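Local coordinates for sialidase domain-containing protein (Dyadobacter fermentans, PDB 5HX0), which is of unknown function but carries a BNR-repeat-like, sialidase-type beta-propeller domain, so it possibly acts on or binds carbohydrate, at residues V63-K66 with E70-L73; P127-L130 with T136-C139. All blocks are in the same frame, centred on the assembly; numbering follows the deposited sequence.

Contact 1: V63-K66 with E70-L73; sequences VIKK and EIVL
With its CG2 anti to the backbone N and CG1 at chi1 56°, Val63 sends CG2 along the side chain of Ile71, whose own CG2 is also anti to its N. The two methyls meet at 3.5 Å (Val63 CG2 to Ile71 CG2), tighter than usual for carbon, and the side chains run side by side in one direction. Leu73, directly opposite Val63, adds its CB at 4.0 Å from Val63 CG2. On the other face, Ile64 CG1 lies 4.1 Å from Val72 CB. Lys65 lays CG and CD across Ile71 CG1, while its NZ bonds to Gln373 O.

The backbones pair as the two antiparallel strands of a hairpin, their short axes 166° apart. Ile64 and Val72 form the hydrogen-bonded pair, with Ile64 N to Val72 O and Val72 N to Ile64 O both 3.0 Å. Nearer the turn, Lys66 N donates to Glu70 O at 2.8 Å, almost straight at 176°.

The side chains of Lys66 and Glu70 lie alongside each other, pointing the same way. Their salt bridge is long, 3.6 Å from Lys66 NZ to Glu70 OE1; a water accepts from this NZ and donates weakly to OE1. Since NZ also bonds to Gly178 O, and OE1 has a long, weak ion pair with Lys102, the lysine charge is probably shared among several partners rather than fixed by Glu70 alone.

Contact 2: P127-L130 with T136-C139; sequences PCLL and TILC
Backbone bonding between Leu130 and Leu138 is reciprocal: Leu130 N to Leu138 O and Leu138 N to Leu130 O both measure 2.8 Å, with N-H...O angles of 163° and 164°. Three CA-H...O contacts accompany them. The shortest runs from Leu129 CA to Leu138 O at 3.2 Å, so this oxygen receives an N-H and a C-H from successive residues; Leu130 O is used in the same way by Leu138 N and Ile137 CA.

This ladder belongs to the hairpin of strands 123-131 and 137-145, in a sheet that continues through strand 165-175, to which Ile137 and Cys139 bond by their backbones. Such antiparallel sheets set around a central axis are the blades of a beta-propeller, in keeping with the BNR-repeat-like family.

Apolar packing differs on the two faces. On that of Leu129 and Cys139, Leu129 CD2 reaches over the neighbouring strand, 3.7 Å from Cys139 CB and 4.1 Å from Ile137 CG2. The thiol of Cys139 is anti to its backbone N (chi1 -178°), which carries SG past Leu129 CD2 to the proline ring, 3.7 Å from Pro127 CB. Trp182 packs on Ile137 and Cys139. On the other face Leu130 and Leu138 lie side by side, Leu130 CD2 being 4.2 Å from Leu138 CD1, and both touch Met212 and Ile220 of the same chain.

In the fold
Contact 1 closes before contact 2 opens along the chain, and their centres are about 10 Å apart. Each joins the two strands of an antiparallel hairpin, but in different sheets: strands 56-65 and 71-79 for 63-66 with 70-73, strands 123-131 and 137-145 for 127-130 with 136-139. The sheets meet directly, with Ile64 CD1 3.6 Å from Ile137 CD1 and Ile64 CG2 3.8 Å from Leu129 CB. Ser62 OG bonds to Pro127 O and Leu129 N, and Gln131 NE2 to Lys65 O, adding polar links to this apolar seam. The two contacts thus lie in successive sheets along the chain that pack on each other, consistent with adjacent blades of a beta-propeller.

Contact 1: V63-K66 with E70-L73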
ATOM      1  N   VAL A  63      -9.974 -14.070 -11.226  1.00 10.91           N
ATOM      2  CA  VAL A  63     -11.378 -13.750 -10.960  1.00 14.06           C
ATOM      3  C   VAL A  63     -12.123 -14.980 -10.457  1.00 15.76           C
ATOM      4  O   VAL A  63     -11.879 -16.111 -10.901  1.00 12.55           O
ATOM      5  CB  VAL A  63     -12.025 -13.119 -12.220  1.00 12.79           C
ATOM      6  CG1 VAL A  63     -11.869 -14.038 -13.447  1.00  9.81           C
ATOM      7  CG2 VAL A  63     -13.488 -12.796 -11.985  1.00 10.66           C
ATOM      8  N   ILE A  64     -13.019 -14.746  -9.488  1.00 11.52           N
ATOM      9  CA  ILE A  64     -13.891 -15.766  -8.900  1.00  9.79           C
ATOM     10  C   ILE A  64     -15.307 -15.200  -8.902  1.00 13.71           C
ATOM     11  O   ILE A  64     -15.512 -14.004  -9.103  1.00 11.44           O
ATOM     12  CB  ILE A  64     -13.463 -16.130  -7.467  1.00 12.09           C
ATOM     13  CG1 ILE A  64     -13.509 -14.846  -6.625  1.00 11.12           C
ATOM     14  CG2 ILE A  64     -12.022 -16.724  -7.457  1.00 13.22           C
ATOM     15  CD1 ILE A  64     -13.506 -15.054  -5.150  1.00 17.93           C
ATOM     16  N   LYS A  65     -16.291 -16.069  -8.686  1.00 11.50           N
ATOM     17  CA  LYS A  65     -17.673 -15.629  -8.469  1.00  9.74           C
ATOM     18  C   LYS A  65     -18.161 -16.238  -7.162  1.00 11.92           C
ATOM     19  O   LYS A  65     -18.145 -17.460  -7.009  1.00 11.60           O
ATOM     20  CB  LYS A  65     -18.597 -16.026  -9.632  1.00 11.24           C
ATOM     21  CG  LYS A  65     -20.036 -15.539  -9.422  1.00 16.38           C
ATOM     22  CD  LYS A  65     -20.956 -15.865 -10.612  1.00 29.64           C
ATOM     23  CE  LYS A  65     -21.483 -17.304 -10.580  1.00 50.21           C
ATOM     24  NZ  LYS A  65     -20.529 -18.365 -11.060  1.00 54.51           N
ATOM     25  N   LYS A  66     -18.566 -15.393  -6.214  1.00  8.33           N
ATOM     26  CA  LYS A  66     -18.944 -15.891  -4.898  1.00 12.87           C
ATOM     27  C   LYS A  66     -20.345 -16.491  -4.929  1.00 13.40           C
ATOM     28  O   LYS A  66     -21.121 -16.265  -5.857  1.00 12.66           O
ATOM     29  CB  LYS A  66     -18.900 -14.768  -3.863  1.00 12.91           C
ATOM     30  CG  LYS A  66     -17.532 -14.116  -3.763  1.00  9.32           C
ATOM     31  CD  LYS A  66     -17.380 -13.373  -2.430  1.00 15.10           C
ATOM     32  CE  LYS A  66     -18.288 -12.192  -2.361  1.00 14.59           C
ATOM     33  NZ  LYS A  66     -18.214 -11.529  -1.012  1.00 19.66           N
ATOM     34  N   GLU A  70     -21.628 -12.197  -6.391  1.00 13.50           N
ATOM     35  CA  GLU A  70     -20.658 -11.144  -6.654  1.00 10.36           C
ATOM     36  C   GLU A  70     -19.424 -11.727  -7.326  1.00 13.35           C
ATOM     37  O   GLU A  70     -18.810 -12.665  -6.814  1.00 14.80           O
ATOM     38  CB  GLU A  70     -20.272 -10.440  -5.354  1.00 11.78           C
ATOM     39  CG  GLU A  70     -19.335  -9.253  -5.570  1.00 15.17           C
ATOM     40  CD  GLU A  70     -19.166  -8.459  -4.279  1.00 23.89           C
ATOM     41  OE1 GLU A  70     -18.308  -8.833  -3.452  1.00 25.49           O
ATOM     42  OE2 GLU A  70     -19.919  -7.484  -4.082  1.00 36.29           O
ATOM     43  N   ILE A  71     -19.060 -11.165  -8.476  1.00 10.80           N
ATOM     44  CA  ILE A  71     -17.830 -11.507  -9.165  1.00  9.87           C
ATOM     45  C   ILE A  71     -16.727 -10.601  -8.636  1.00 13.86           C
ATOM     46  O   ILE A  71     -16.872  -9.373  -8.622  1.00 13.59           O
ATOM     47  CB  ILE A  71     -18.006 -11.333 -10.684  1.00 11.87           C
ATOM     48  CG1 ILE A  71     -19.200 -12.163 -11.177  1.00 14.94           C
ATOM     49  CG2 ILE A  71     -16.709 -11.687 -11.438  1.00 10.15           C
ATOM     50  CD1 ILE A  71     -19.766 -11.650 -12.494  1.00 15.56           C
ATOM     51  N   VAL A  72     -15.625 -11.194  -8.191  1.00 10.47           N
ATOM     52  CA  VAL A  72     -14.508 -10.442  -7.624  1.00 10.60           C
ATOM     53  C   VAL A  72     -13.300 -10.679  -8.515  1.00 11.21           C
ATOM     54  O   VAL A  72     -12.846 -11.821  -8.652  1.00  9.93           O
ATOM     55  CB  VAL A  72     -14.198 -10.875  -6.183  1.00 13.55           C
ATOM     56  CG1 VAL A  72     -13.060  -9.980  -5.612  1.00 11.30           C
ATOM     57  CG2 VAL A  72     -15.443 -10.803  -5.326  1.00 13.63           C
ATOM     58  N   LEU A  73     -12.756  -9.616  -9.103  1.00 10.75           N
ATOM     59  CA  LEU A  73     -11.574  -9.744  -9.951  1.00  9.59           C
ATOM     60  C   LEU A  73     -10.409  -8.987  -9.322  1.00 11.44           C
ATOM     61  O   LEU A  73     -10.500  -7.773  -9.092  1.00 12.60           O
ATOM     62  CB  LEU A  73     -11.853  -9.250 -11.378  1.00  7.33           C
ATOM     63  CG  LEU A  73     -10.692  -9.292 -12.393  1.00  9.56           C
ATOM     64  CD1 LEU A  73     -11.249  -9.377 -13.827  1.00 10.36           C
ATOM     65  CD2 LEU A  73      -9.766  -8.084 -12.296  1.00  8.35           C
TER
HETATM   66  O   HOH W   1     -20.109  -9.762  -1.266  1.00 22.44           O

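Contact 2: P127-L130 with T136-C139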
ATOM      1  N   PRO A 127      -1.815 -11.296  -8.526  1.00  9.43           N
ATOM      2  CA  PRO A 127      -2.678 -11.946  -7.524  1.00  8.18           C
ATOM      3  C   PRO A 127      -3.426 -13.107  -8.156  1.00 12.23           C
ATOM      4  O   PRO A 127      -4.100 -12.945  -9.173  1.00 13.26           O
ATOM      5  CB  PRO A 127      -3.644 -10.830  -7.102  1.00  9.04           C
ATOM      6  CG  PRO A 127      -3.729  -9.938  -8.390  1.00  8.10           C
ATOM      7  CD  PRO A 127      -2.352 -10.005  -9.009  1.00 10.14           C
ATOM      8  N   CYS A 128      -3.329 -14.277  -7.538  1.00 10.99           N
ATOM      9  CA  CYS A 128      -4.002 -15.467  -8.036  1.00 11.56           C
ATOM     10  C   CYS A 128      -5.027 -15.931  -7.003  1.00 11.05           C
ATOM     11  O   CYS A 128      -4.653 -16.453  -5.955  1.00 12.26           O
ATOM     12  CB  CYS A 128      -2.959 -16.550  -8.339  1.00 14.94           C
ATOM     13  SG  CYS A 128      -2.049 -16.092  -9.833  1.00 12.84           S
ATOM     14  N   LEU A 129      -6.305 -15.742  -7.306  1.00  8.04           N
ATOM     15  CA  LEU A 129      -7.403 -16.094  -6.411  1.00 11.26           C
ATOM     16  C   LEU A 129      -7.796 -17.567  -6.558  1.00 13.11           C
ATOM     17  O   LEU A 129      -7.886 -18.098  -7.673  1.00 10.13           O
ATOM     18  CB  LEU A 129      -8.620 -15.211  -6.709  1.00  9.39           C
ATOM     19  CG  LEU A 129      -8.479 -13.691  -6.554  1.00 10.11           C
ATOM     20  CD1 LEU A 129      -9.779 -12.954  -6.972  1.00  9.64           C
ATOM     21  CD2 LEU A 129      -8.129 -13.349  -5.107  1.00  8.39           C
ATOM     22  N   LEU A 130      -8.046 -18.223  -5.425  1.00 10.87           N
ATOM     23  CA  LEU A 130      -8.721 -19.525  -5.401  1.00 10.39           C
ATOM     24  C   LEU A 130      -9.889 -19.428  -4.428  1.00 14.42           C
ATOM     25  O   LEU A 130      -9.693 -19.047  -3.273  1.00 11.98           O
ATOM     26  CB  LEU A 130      -7.795 -20.658  -4.948  1.00 13.00           C
ATOM     27  CG  LEU A 130      -8.507 -22.032  -4.830  1.00 10.46           C
ATOM     28  CD1 LEU A 130      -8.951 -22.555  -6.220  1.00 13.97           C
ATOM     29  CD2 LEU A 130      -7.617 -23.060  -4.139  1.00 14.31           C
ATOM     30  N   THR A 136     -13.985 -20.018   1.516  1.00 14.89           N
ATOM     31  CA  THR A 136     -12.654 -19.468   1.762  1.00 13.90           C
ATOM     32  C   THR A 136     -12.027 -18.972   0.464  1.00 12.40           C
ATOM     33  O   THR A 136     -12.162 -19.608  -0.584  1.00 10.98           O
ATOM     34  CB  THR A 136     -11.768 -20.545   2.379  1.00 17.90           C
ATOM     35  OG1 THR A 136     -12.365 -20.996   3.607  1.00 22.70           O
ATOM     36  CG2 THR A 136     -10.358 -20.015   2.644  1.00 11.90           C
ATOM     37  N   ILE A 137     -11.323 -17.842   0.525  1.00 10.61           N
ATOM     38  CA  ILE A 137     -10.601 -17.333  -0.644  1.00 11.10           C
ATOM     39  C   ILE A 137      -9.127 -17.224  -0.305  1.00 11.41           C
ATOM     40  O   ILE A 137      -8.764 -16.634   0.719  1.00 14.91           O
ATOM     41  CB  ILE A 137     -11.145 -15.974  -1.119  1.00 10.51           C
ATOM     42  CG1 ILE A 137     -12.634 -16.077  -1.471  1.00 10.87           C
ATOM     43  CG2 ILE A 137     -10.326 -15.455  -2.340  1.00 10.60           C
ATOM     44  CD1 ILE A 137     -13.325 -14.705  -1.590  1.00 13.17           C
ATOM     45  N   LEU A 138      -8.287 -17.807  -1.159  1.00 12.07           N
ATOM     46  CA  LEU A 138      -6.840 -17.645  -1.098  1.00 11.08           C
ATOM     47  C   LEU A 138      -6.420 -16.681  -2.195  1.00 14.65           C
ATOM     48  O   LEU A 138      -6.958 -16.734  -3.302  1.00 11.44           O
ATOM     49  CB  LEU A 138      -6.123 -18.973  -1.309  1.00 15.32           C
ATOM     50  CG  LEU A 138      -6.490 -20.147  -0.396  1.00 18.08           C
ATOM     51  CD1 LEU A 138      -5.702 -21.384  -0.804  1.00 23.64           C
ATOM     52  CD2 LEU A 138      -6.159 -19.776   1.023  1.00 20.12           C
ATOM     53  N   CYS A 139      -5.452 -15.811  -1.892  1.00 11.09           N
ATOM     54  CA  CYS A 139      -4.905 -14.887  -2.889  1.00  9.37           C
ATOM     55  C   CYS A 139      -3.384 -15.011  -2.849  1.00 13.09           C
ATOM     56  O   CYS A 139      -2.730 -14.434  -1.977  1.00 13.62           O
ATOM     57  CB  CYS A 139      -5.362 -13.445  -2.634  1.00 10.57           C
ATOM     58  SG  CYS A 139      -4.737 -12.285  -3.876  1.00 14.26           S
TER